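Local coordinates for protein lombricine kinase (Urechis caupo, PDB 3JPZ) that catalyses the reversible transfer of a phosphoryl group between ATP and the guanidino compound lombricine, as a member of the phosphagen kinase family, at residues P130-R139 with S192-R202; G121-Y129 with R256-L267. All coordinates share one frame; numbering follows the deposited sequence.

How the contacts relate
The two contacts show how a chain leaving a central strand can be anchored twice in succession. Residues 121-129 of contact 2 run directly into residues 130-139 of contact 1, linking strand 113-122 to helix 135-149, and contact 1 is nested inside the loop that contact 2 closes. Their centres lie about 17 Å apart, yet they meet where Glu137 OE2 is 3.0 Å from Cys128 N, a probable hydrogen bond. Both reach the second subunit. The ADP-binding Arg223 lies near both: its side chain is about 8 Å from that of Arg122 and about 9 Å from that of Pro130, although no nucleotide is bound to this chain.

Contact 1: residues P130-R139 with S192-R202; sequences PPSCTRGERR and SASVRDWPDAR
Arg138 carries the dense half of this contact, reaching from the first turn of its helix between Asp197 and Arg202. A bend at chi3 (-73°) brings NH1 to Asp197 OD2 at 3.0 Å. On the other oxygen, Arg135 NH2 comes from above the carboxylate plane to Asp197 OD1 (2.8 Å). Arg138 CD lies over the middle of the Arg202 guanidinium, the two guanidinium planes 9° apart. Asp197, joining Arg135 and Arg138 in one salt-bridge network, probably offsets the charge of Arg138, while carbonyls hold Arg202: NH1 and NH2 grip Arg196 O, NH1 also Asp200 O, and NE donates to Asn217 O. Arg196 closes on the backbone of Pro130 to Cys133: NH1 and NH2 converge on Cys133 O, each at 2.9 Å, while NH2 also reaches Pro130 O at 2.8 Å.

Arg139 and Asp200, both partly exposed, make the more open side yet still pair firmly. NE and NH2 take one carboxylate oxygen each, and Phe11 O of the second subunit also binds NH2; Asp45 of that subunit pairs with Arg135. The start of helix 135-149, capped by Thr134, is tied to the loop between helix 187-191 and strand 203-207, with Asn217 binding Arg138 O and Ala201 O.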
loop_
_atom_site.group_PDB
_atom_site.type_symbol
_atom_site.label_atom_id
_atom_site.label_comp_id
_atom_site.label_asym_id
_atom_site.label_seq_id
_atom_site.Cartn_x
_atom_site.Cartn_y
_atom_site.Cartn_z
ATOM N N PRO A 130 -3.599 6.085 -12.449
ATOM C CA PRO A 130 -2.654 5.866 -11.346
ATOM C C PRO A 130 -2.592 4.436 -10.796
ATOM O O PRO A 130 -1.522 4.008 -10.388
ATOM C CB PRO A 130 -3.168 6.820 -10.270
ATOM C CG PRO A 130 -3.733 7.955 -11.052
ATOM C CD PRO A 130 -4.356 7.335 -12.275
ATOM N N PRO A 131 -3.717 3.706 -10.768
ATOM C CA PRO A 131 -3.595 2.357 -10.212
ATOM C C PRO A 131 -2.687 1.443 -11.036
ATOM O O PRO A 131 -2.040 0.573 -10.448
ATOM C CB PRO A 131 -5.044 1.836 -10.220
ATOM C CG PRO A 131 -5.893 3.075 -10.240
ATOM C CD PRO A 131 -5.109 4.047 -11.089
ATOM N N SER A 132 -2.625 1.650 -12.351
ATOM C CA SER A 132 -1.967 0.707 -13.252
ATOM C C SER A 132 -0.881 1.320 -14.137
ATOM O O SER A 132 -0.240 0.611 -14.900
ATOM C CB SER A 132 -3.007 0.050 -14.157
ATOM O OG SER A 132 -3.964 -0.660 -13.396
ATOM N N CYS A 133 -0.676 2.627 -14.040
ATOM C CA CYS A 133 0.275 3.301 -14.913
ATOM C C CYS A 133 1.713 3.027 -14.495
ATOM O O CYS A 133 2.032 2.971 -13.310
ATOM C CB CYS A 133 0.036 4.808 -14.900
ATOM S SG CYS A 133 0.382 5.570 -13.290
ATOM N N THR A 134 2.588 2.872 -15.481
ATOM C CA THR A 134 3.997 2.709 -15.203
ATOM C C THR A 134 4.558 4.079 -14.862
ATOM O O THR A 134 3.894 5.089 -15.085
ATOM C CB THR A 134 4.740 2.175 -16.439
ATOM O OG1 THR A 134 4.453 3.019 -17.560
ATOM C CG2 THR A 134 4.309 0.756 -16.756
ATOM N N ARG A 135 5.773 4.113 -14.319
ATOM C CA ARG A 135 6.508 5.362 -14.132
ATOM C C ARG A 135 6.652 6.138 -15.444
ATOM O O ARG A 135 6.633 7.365 -15.448
ATOM C CB ARG A 135 7.901 5.081 -13.574
ATOM C CG ARG A 135 7.961 4.980 -12.064
ATOM C CD ARG A 135 9.390 4.772 -11.621
ATOM N NE ARG A 135 9.950 3.577 -12.234
ATOM C CZ ARG A 135 9.853 2.357 -11.722
ATOM N NH1 ARG A 135 10.397 1.324 -12.359
ATOM N NH2 ARG A 135 9.217 2.171 -10.573
ATOM N N GLY A 136 6.806 5.419 -16.550
ATOM C CA GLY A 136 6.976 6.050 -17.847
ATOM C C GLY A 136 5.682 6.677 -18.335
ATOM O O GLY A 136 5.668 7.804 -18.831
ATOM N N GLU A 137 4.589 5.937 -18.193
ATOM C CA GLU A 137 3.282 6.436 -18.568
ATOM C C GLU A 137 2.986 7.704 -17.785
ATOM O O GLU A 137 2.513 8.691 -18.337
ATOM C CB GLU A 137 2.212 5.394 -18.259
ATOM C CG GLU A 137 2.026 4.337 -19.324
ATOM C CD GLU A 137 0.874 3.405 -19.001
ATOM O OE1 GLU A 137 0.976 2.657 -18.007
ATOM O OE2 GLU A 137 -0.130 3.421 -19.737
ATOM N N ARG A 138 3.288 7.666 -16.493
ATOM C CA ARG A 138 2.935 8.742 -15.579
ATOM C C ARG A 138 3.704 9.998 -15.919
ATOM O O ARG A 138 3.179 11.106 -15.825
ATOM C CB ARG A 138 3.249 8.327 -14.141
ATOM C CG ARG A 138 2.542 9.153 -13.082
ATOM C CD ARG A 138 3.040 8.801 -11.688
ATOM N NE ARG A 138 2.554 7.496 -11.246
ATOM C CZ ARG A 138 3.308 6.412 -11.080
ATOM N NH1 ARG A 138 4.614 6.446 -11.301
ATOM N NH2 ARG A 138 2.748 5.286 -10.676
ATOM N N ARG A 139 4.965 9.817 -16.292
ATOM C CA ARG A 139 5.800 10.928 -16.707
ATOM C C ARG A 139 5.260 11.524 -17.993
ATOM O O ARG A 139 5.398 12.714 -18.216
ATOM C CB ARG A 139 7.248 10.473 -16.916
ATOM C CG ARG A 139 8.029 10.288 -15.631
ATOM C CD ARG A 139 9.142 9.283 -15.834
ATOM N NE ARG A 139 9.860 8.991 -14.599
ATOM C CZ ARG A 139 10.899 8.167 -14.526
ATOM N NH1 ARG A 139 11.341 7.554 -15.623
ATOM N NH2 ARG A 139 11.494 7.962 -13.358
ATOM N N SER A 192 -5.082 0.497 -4.213
ATOM C CA SER A 192 -5.111 0.411 -5.678
ATOM C C SER A 192 -3.722 0.606 -6.291
ATOM O O SER A 192 -3.576 0.696 -7.512
ATOM C CB SER A 192 -6.084 1.442 -6.266
ATOM O OG SER A 192 -5.666 2.765 -5.992
ATOM N N ALA A 193 -2.711 0.657 -5.435
ATOM C CA ALA A 193 -1.353 0.973 -5.850
ATOM C C ALA A 193 -1.335 2.264 -6.650
ATOM O O ALA A 193 -0.553 2.407 -7.580
ATOM C CB ALA A 193 -0.767 -0.167 -6.672
ATOM N N SER A 194 -2.195 3.208 -6.285
ATOM C CA SER A 194 -2.248 4.476 -6.992
ATOM C C SER A 194 -1.244 5.483 -6.448
ATOM O O SER A 194 -1.132 6.585 -6.971
ATOM C CB SER A 194 -3.659 5.052 -6.951
ATOM O OG SER A 194 -4.510 4.350 -7.836
ATOM N N VAL A 195 -0.498 5.100 -5.417
ATOM C CA VAL A 195 0.526 5.984 -4.844
ATOM C C VAL A 195 1.971 5.497 -5.102
ATOM O O VAL A 195 2.900 5.876 -4.401
ATOM C CB VAL A 195 0.299 6.216 -3.322
ATOM C CG1 VAL A 195 -1.044 6.891 -3.078
ATOM C CG2 VAL A 195 0.369 4.922 -2.541
ATOM N N ARG A 196 2.158 4.685 -6.136
ATOM C CA ARG A 196 3.484 4.166 -6.468
ATOM C C ARG A 196 4.458 5.239 -6.935
ATOM O O ARG A 196 4.081 6.174 -7.626
ATOM C CB ARG A 196 3.373 3.102 -7.557
ATOM C CG ARG A 196 3.086 1.710 -7.045
ATOM C CD ARG A 196 2.658 0.777 -8.177
ATOM N NE ARG A 196 1.598 1.393 -8.972
ATOM C CZ ARG A 196 1.734 1.796 -10.231
ATOM N NH1 ARG A 196 2.883 1.632 -10.888
ATOM N NH2 ARG A 196 0.706 2.356 -10.833
ATOM N N ASP A 197 5.723 5.065 -6.570
ATOM C CA ASP A 197 6.801 5.948 -6.996
ATOM C C ASP A 197 6.587 7.395 -6.585
ATOM O O ASP A 197 7.054 8.304 -7.264
ATOM C CB ASP A 197 6.960 5.882 -8.510
ATOM C CG ASP A 197 6.845 4.482 -9.039
ATOM O OD1 ASP A 197 7.725 3.662 -8.725
ATOM O OD2 ASP A 197 5.868 4.198 -9.760
ATOM N N TRP A 198 5.890 7.608 -5.476
ATOM C CA TRP A 198 5.648 8.949 -4.974
ATOM C C TRP A 198 6.957 9.658 -4.673
ATOM O O TRP A 198 7.810 9.087 -4.002
ATOM C CB TRP A 198 4.822 8.898 -3.697
ATOM C CG TRP A 198 4.236 10.214 -3.409
ATOM C CD1 TRP A 198 4.791 11.213 -2.686
ATOM C CD2 TRP A 198 2.984 10.708 -3.887
ATOM N NE1 TRP A 198 3.955 12.298 -2.662
ATOM C CE2 TRP A 198 2.837 12.012 -3.393
ATOM C CE3 TRP A 198 1.967 10.163 -4.673
ATOM C CZ2 TRP A 198 1.720 12.788 -3.663
ATOM C CZ3 TRP A 198 0.856 10.935 -4.942
ATOM C CH2 TRP A 198 0.739 12.230 -4.436
ATOM N N PRO A 199 7.120 10.914 -5.142
ATOM C CA PRO A 199 6.222 11.774 -5.915
ATOM C C PRO A 199 6.700 12.011 -7.347
ATOM O O PRO A 199 6.538 13.107 -7.887
ATOM C CB PRO A 199 6.318 13.102 -5.173
ATOM C CG PRO A 199 7.687 13.055 -4.446
ATOM C CD PRO A 199 8.283 11.690 -4.692
ATOM N N ASP A 200 7.311 11.004 -7.946
ATOM C CA ASP A 200 7.754 11.095 -9.328
ATOM C C ASP A 200 6.594 11.441 -10.264
ATOM O O ASP A 200 5.567 10.758 -10.278
ATOM C CB ASP A 200 8.376 9.772 -9.752
ATOM C CG ASP A 200 9.047 9.861 -11.094
ATOM O OD1 ASP A 200 8.409 10.349 -12.051
ATOM O OD2 ASP A 200 10.214 9.446 -11.179
ATOM N N ALA A 201 6.766 12.515 -11.031
ATOM C CA ALA A 201 5.762 12.965 -11.993
ATOM C C ALA A 201 4.485 13.470 -11.315
ATOM O O ALA A 201 3.417 13.476 -11.920
ATOM C CB ALA A 201 5.437 11.856 -12.983
ATOM N N ARG A 202 4.595 13.882 -10.059
ATOM C CA ARG A 202 3.501 14.587 -9.387
ATOM C C ARG A 202 3.852 16.053 -9.358
ATOM O O ARG A 202 5.023 16.403 -9.236
ATOM C CB ARG A 202 3.317 14.102 -7.953
ATOM C CG ARG A 202 2.448 12.887 -7.829
ATOM C CD ARG A 202 3.060 11.714 -8.566
ATOM N NE ARG A 202 2.261 10.515 -8.371
ATOM C CZ ARG A 202 2.749 9.287 -8.254
ATOM N NH1 ARG A 202 4.054 9.075 -8.316
ATOM N NH2 ARG A 202 1.924 8.269 -8.061
HETATM O O HOH W 1 6.301 8.267 -12.890
#

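Contact 2: residues G121-Y129 with R256-L267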
loop_
_atom_site.group_PDB
_atom_site.type_symbol
_atom_site.label_atom_id
_atom_site.label_comp_id
_atom_site.label_asym_id
_atom_site.label_seq_id
_atom_site.Cartn_x
_atom_site.Cartn_y
_atom_site.Cartn_z
ATOM N N GLY A 121 -11.865 16.358 -12.776
ATOM C CA GLY A 121 -10.664 15.623 -13.084
ATOM C C GLY A 121 -10.693 15.268 -14.550
ATOM O O GLY A 121 -11.750 15.192 -15.166
ATOM N N ARG A 122 -9.519 15.039 -15.108
ATOM C CA ARG A 122 -9.416 14.600 -16.482
ATOM C C ARG A 122 -8.382 13.495 -16.555
ATOM O O ARG A 122 -7.362 13.546 -15.869
ATOM C CB ARG A 122 -9.027 15.766 -17.384
ATOM C CG ARG A 122 -10.131 16.811 -17.531
ATOM C CD ARG A 122 -11.320 16.251 -18.289
ATOM N NE ARG A 122 -12.365 17.246 -18.505
ATOM C CZ ARG A 122 -13.354 17.493 -17.650
ATOM N NH1 ARG A 122 -13.439 16.815 -16.519
ATOM N NH2 ARG A 122 -14.265 18.418 -17.925
ATOM N N GLY A 123 -8.680 12.478 -17.355
ATOM C CA GLY A 123 -7.687 11.498 -17.751
ATOM C C GLY A 123 -7.158 11.844 -19.131
ATOM O O GLY A 123 -7.837 12.507 -19.913
ATOM N N ILE A 124 -5.936 11.416 -19.424
ATOM C CA ILE A 124 -5.345 11.622 -20.739
ATOM C C ILE A 124 -5.445 10.320 -21.527
ATOM O O ILE A 124 -4.867 9.308 -21.142
ATOM C CB ILE A 124 -3.875 12.061 -20.612
ATOM C CG1 ILE A 124 -3.747 13.231 -19.624
ATOM C CG2 ILE A 124 -3.301 12.440 -21.974
ATOM C CD1 ILE A 124 -4.552 14.470 -20.007
ATOM N N ARG A 125 -6.205 10.333 -22.614
ATOM C CA ARG A 125 -6.471 9.113 -23.369
ATOM C C ARG A 125 -5.172 8.482 -23.859
ATOM O O ARG A 125 -4.224 9.181 -24.221
ATOM C CB ARG A 125 -7.413 9.390 -24.544
ATOM C CG ARG A 125 -7.656 8.183 -25.437
ATOM C CD ARG A 125 -8.908 8.360 -26.276
ATOM N NE ARG A 125 -10.121 8.248 -25.472
ATOM C CZ ARG A 125 -11.318 8.679 -25.856
ATOM N NH1 ARG A 125 -11.477 9.262 -27.035
ATOM N NH2 ARG A 125 -12.361 8.530 -25.059
ATOM N N GLY A 126 -5.136 7.154 -23.845
ATOM C CA GLY A 126 -3.952 6.412 -24.221
ATOM C C GLY A 126 -3.096 5.993 -23.040
ATOM O O GLY A 126 -2.162 5.209 -23.209
ATOM N N LEU A 127 -3.411 6.493 -21.846
ATOM C CA LEU A 127 -2.537 6.296 -20.696
ATOM C C LEU A 127 -3.277 5.775 -19.466
ATOM O O LEU A 127 -4.351 6.264 -19.110
ATOM C CB LEU A 127 -1.844 7.601 -20.343
ATOM C CG LEU A 127 -1.013 8.201 -21.481
ATOM C CD1 LEU A 127 -0.609 9.616 -21.143
ATOM C CD2 LEU A 127 0.206 7.345 -21.756
ATOM N N CYS A 128 -2.671 4.799 -18.802
ATOM C CA CYS A 128 -3.303 4.170 -17.653
ATOM C C CYS A 128 -3.474 5.148 -16.508
ATOM O O CYS A 128 -2.628 5.995 -16.264
ATOM C CB CYS A 128 -2.491 2.956 -17.197
ATOM S SG CYS A 128 -2.747 1.512 -18.240
ATOM N N TYR A 129 -4.595 5.020 -15.814
ATOM C CA TYR A 129 -4.793 5.686 -14.542
ATOM C C TYR A 129 -3.725 5.294 -13.520
ATOM O O TYR A 129 -3.043 4.285 -13.675
ATOM C CB TYR A 129 -6.160 5.308 -13.990
ATOM C CG TYR A 129 -7.321 5.765 -14.835
ATOM C CD1 TYR A 129 -7.470 7.103 -15.193
ATOM C CD2 TYR A 129 -8.294 4.869 -15.243
ATOM C CE1 TYR A 129 -8.545 7.521 -15.951
ATOM C CE2 TYR A 129 -9.364 5.277 -16.002
ATOM C CZ TYR A 129 -9.485 6.606 -16.353
ATOM O OH TYR A 129 -10.564 7.003 -17.102
ATOM N N ARG A 256 -3.250 14.447 -28.265
ATOM C CA ARG A 256 -3.803 13.969 -27.006
ATOM C C ARG A 256 -5.191 14.553 -26.756
ATOM O O ARG A 256 -5.550 15.593 -27.307
ATOM C CB ARG A 256 -2.856 14.314 -25.857
ATOM C CG ARG A 256 -1.559 13.505 -25.849
ATOM C CD ARG A 256 -1.812 12.018 -25.618
ATOM N NE ARG A 256 -0.576 11.263 -25.408
ATOM C CZ ARG A 256 -0.519 9.938 -25.292
ATOM N NH1 ARG A 256 -1.628 9.211 -25.368
ATOM N NH2 ARG A 256 0.648 9.339 -25.098
ATOM N N GLU A 257 -5.969 13.878 -25.918
ATOM C CA GLU A 257 -7.341 14.292 -25.655
ATOM C C GLU A 257 -7.816 13.734 -24.320
ATOM O O GLU A 257 -7.378 12.665 -23.890
ATOM C CB GLU A 257 -8.250 13.792 -26.777
ATOM C CG GLU A 257 -8.224 12.278 -26.963
ATOM C CD GLU A 257 -8.821 11.846 -28.293
ATOM O OE1 GLU A 257 -8.976 12.708 -29.183
ATOM O OE2 GLU A 257 -9.131 10.645 -28.452
ATOM N N TYR A 258 -8.705 14.463 -23.654
ATOM C CA TYR A 258 -9.308 13.960 -22.428
ATOM C C TYR A 258 -10.027 12.646 -22.715
ATOM O O TYR A 258 -10.626 12.479 -23.773
ATOM C CB TYR A 258 -10.315 14.966 -21.852
ATOM C CG TYR A 258 -9.742 16.316 -21.476
ATOM C CD1 TYR A 258 -8.456 16.438 -20.974
ATOM C CD2 TYR A 258 -10.514 17.468 -21.583
ATOM C CE1 TYR A 258 -7.940 17.669 -20.622
ATOM C CE2 TYR A 258 -10.012 18.703 -21.227
ATOM C CZ TYR A 258 -8.726 18.798 -20.746
ATOM O OH TYR A 258 -8.228 20.025 -20.387
ATOM N N MET A 259 -9.976 11.713 -21.770
ATOM C CA MET A 259 -10.796 10.516 -21.851
ATOM C C MET A 259 -12.248 10.903 -21.660
ATOM O O MET A 259 -12.613 11.488 -20.639
ATOM C CB MET A 259 -10.423 9.527 -20.751
ATOM C CG MET A 259 -9.036 8.947 -20.868
ATOM S SD MET A 259 -8.691 7.960 -19.403
ATOM C CE MET A 259 -6.926 7.738 -19.566
ATOM N N TRP A 260 -13.080 10.553 -22.629
ATOM C CA TRP A 260 -14.488 10.917 -22.594
ATOM C C TRP A 260 -15.267 10.025 -23.536
ATOM O O TRP A 260 -14.873 9.830 -24.687
ATOM C CB TRP A 260 -14.662 12.374 -23.024
ATOM C CG TRP A 260 -16.094 12.816 -23.115
ATOM C CD1 TRP A 260 -16.839 13.392 -22.122
ATOM C CD2 TRP A 260 -16.955 12.723 -24.260
ATOM N NE1 TRP A 260 -18.105 13.663 -22.583
ATOM C CE2 TRP A 260 -18.204 13.259 -23.888
ATOM C CE3 TRP A 260 -16.793 12.234 -25.560
ATOM C CZ2 TRP A 260 -19.284 13.322 -24.768
ATOM C CZ3 TRP A 260 -17.869 12.300 -26.436
ATOM C CH2 TRP A 260 -19.095 12.841 -26.036
ATOM N N ASN A 261 -16.373 9.473 -23.061
ATOM C CA ASN A 261 -17.276 8.796 -23.974
ATOM C C ASN A 261 -18.707 9.252 -23.747
ATOM O O ASN A 261 -19.031 9.838 -22.707
ATOM C CB ASN A 261 -17.116 7.265 -23.916
ATOM C CG ASN A 261 -17.701 6.652 -22.659
ATOM O OD1 ASN A 261 -18.792 7.005 -22.239
ATOM N ND2 ASN A 261 -16.983 5.706 -22.071
ATOM N N GLN A 262 -19.545 8.991 -24.743
ATOM C CA GLN A 262 -20.899 9.513 -24.799
ATOM C C GLN A 262 -21.741 8.989 -23.646
ATOM O O GLN A 262 -22.631 9.683 -23.163
ATOM C CB GLN A 262 -21.534 9.119 -26.136
ATOM C CG GLN A 262 -22.753 9.923 -26.529
ATOM C CD GLN A 262 -23.102 9.732 -27.991
ATOM O OE1 GLN A 262 -22.941 8.641 -28.538
ATOM N NE2 GLN A 262 -23.580 10.791 -28.631
ATOM N N ARG A 263 -21.456 7.767 -23.201
ATOM C CA ARG A 263 -22.253 7.142 -22.145
ATOM C C ARG A 263 -21.929 7.661 -20.744
ATOM O O ARG A 263 -22.828 7.927 -19.952
ATOM C CB ARG A 263 -22.090 5.618 -22.168
ATOM C CG ARG A 263 -22.618 4.933 -20.906
ATOM C CD ARG A 263 -22.453 3.418 -20.968
ATOM N NE ARG A 263 -22.496 2.783 -19.650
ATOM C CZ ARG A 263 -23.577 2.720 -18.879
ATOM N NH1 ARG A 263 -23.525 2.111 -17.697
ATOM N NH2 ARG A 263 -24.710 3.267 -19.290
ATOM N N LEU A 264 -20.645 7.799 -20.445
ATOM C CA LEU A 264 -20.199 8.052 -19.084
ATOM C C LEU A 264 -19.587 9.432 -18.914
ATOM O O LEU A 264 -19.139 9.784 -17.827
ATOM C CB LEU A 264 -19.171 6.999 -18.681
ATOM C CG LEU A 264 -19.746 5.594 -18.549
ATOM C CD1 LEU A 264 -18.670 4.621 -18.077
ATOM C CD2 LEU A 264 -20.927 5.617 -17.596
ATOM N N GLY A 265 -19.575 10.214 -19.986
ATOM C CA GLY A 265 -18.939 11.514 -19.952
ATOM C C GLY A 265 -17.460 11.348 -19.696
ATOM O O GLY A 265 -16.813 10.477 -20.278
ATOM N N TYR A 266 -16.918 12.173 -18.812
ATOM C CA TYR A 266 -15.490 12.134 -18.555
ATOM C C TYR A 266 -15.129 10.940 -17.697
ATOM O O TYR A 266 -15.732 10.692 -16.649
ATOM C CB TYR A 266 -15.005 13.448 -17.939
ATOM C CG TYR A 266 -15.043 14.558 -18.955
ATOM C CD1 TYR A 266 -14.200 14.535 -20.060
ATOM C CD2 TYR A 266 -15.954 15.600 -18.843
ATOM C CE1 TYR A 266 -14.244 15.529 -21.010
ATOM C CE2 TYR A 266 -16.003 16.602 -19.786
ATOM C CZ TYR A 266 -15.144 16.560 -20.872
ATOM O OH TYR A 266 -15.184 17.554 -21.820
ATOM N N LEU A 267 -14.143 10.195 -18.173
ATOM C CA LEU A 267 -13.737 8.972 -17.520
ATOM C C LEU A 267 -12.659 9.258 -16.495
ATOM O O LEU A 267 -11.731 10.022 -16.741
ATOM C CB LEU A 267 -13.242 7.968 -18.559
ATOM C CG LEU A 267 -14.323 7.427 -19.497
ATOM C CD1 LEU A 267 -13.698 6.892 -20.776
ATOM C CD2 LEU A 267 -15.158 6.351 -18.812
HETATM O O HOH W 2 -13.407 19.306 -20.589
HETATM O O HOH W 3 -11.520 12.303 -18.459
HETATM O O HOH W 4 -0.362 6.520 -24.676
#
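Gly123 O accepts a hydrogen bond from Met259 N (2.9 Å) and a CA-H...O contact from Tyr258 CA. Two residues on, Arg125 N returns a bond to Glu257 O (2.9 Å), and the two backbone bonds make a single antiparallel bridge in which Ile124 and Tyr258 are a non-hydrogen-bonded pair. Water 3 extends the join by linking Gly123 N to the carbonyls of Met259 and Leu267.

To one side of this seam, Arg122 illustrates how an arginine can use both its chain and its head on aromatic rings. Bent at chi2 (-67°), it lays CD over the face of Tyr258, 3.7 Å from the ring centroid, and then spreads its guanidinium flat on Tyr266. Those planes differ by 12°, and CZ stands 3.5 Å from the ring centroid, a cation-pi stack. Trp260 CD1 covers the opposite face of Tyr266, while Arg122 NH1 bonds Gly121 O and Thr120, which should fix the rotation of the head.

Met259, buried, lies on the other side of the bridge. Its extended chain brings SD 4.2 Å from the centroid of the Tyr129 ring and 50° off the ring normal, an oblique Met-aromatic contact, and rests CE against the carbonyl oxygens of Ile124 and Leu127, each 3.0 Å away.

Toward the rim, Arg125 NH1 makes a salt bridge to Glu257 OE2 from above the carboxylate plane (3.1 Å). Its NH2 reaches Trp260 O (2.9 Å) and is also paired with Glu66. The arrangement is a single antiparallel bridge joining a type II turn, Ile124 to Leu127, to the approach of the small beta hairpin 260-261/265-266, just beyond the nucleotide-binding strand 113-122 of the phosphagen kinase sheet.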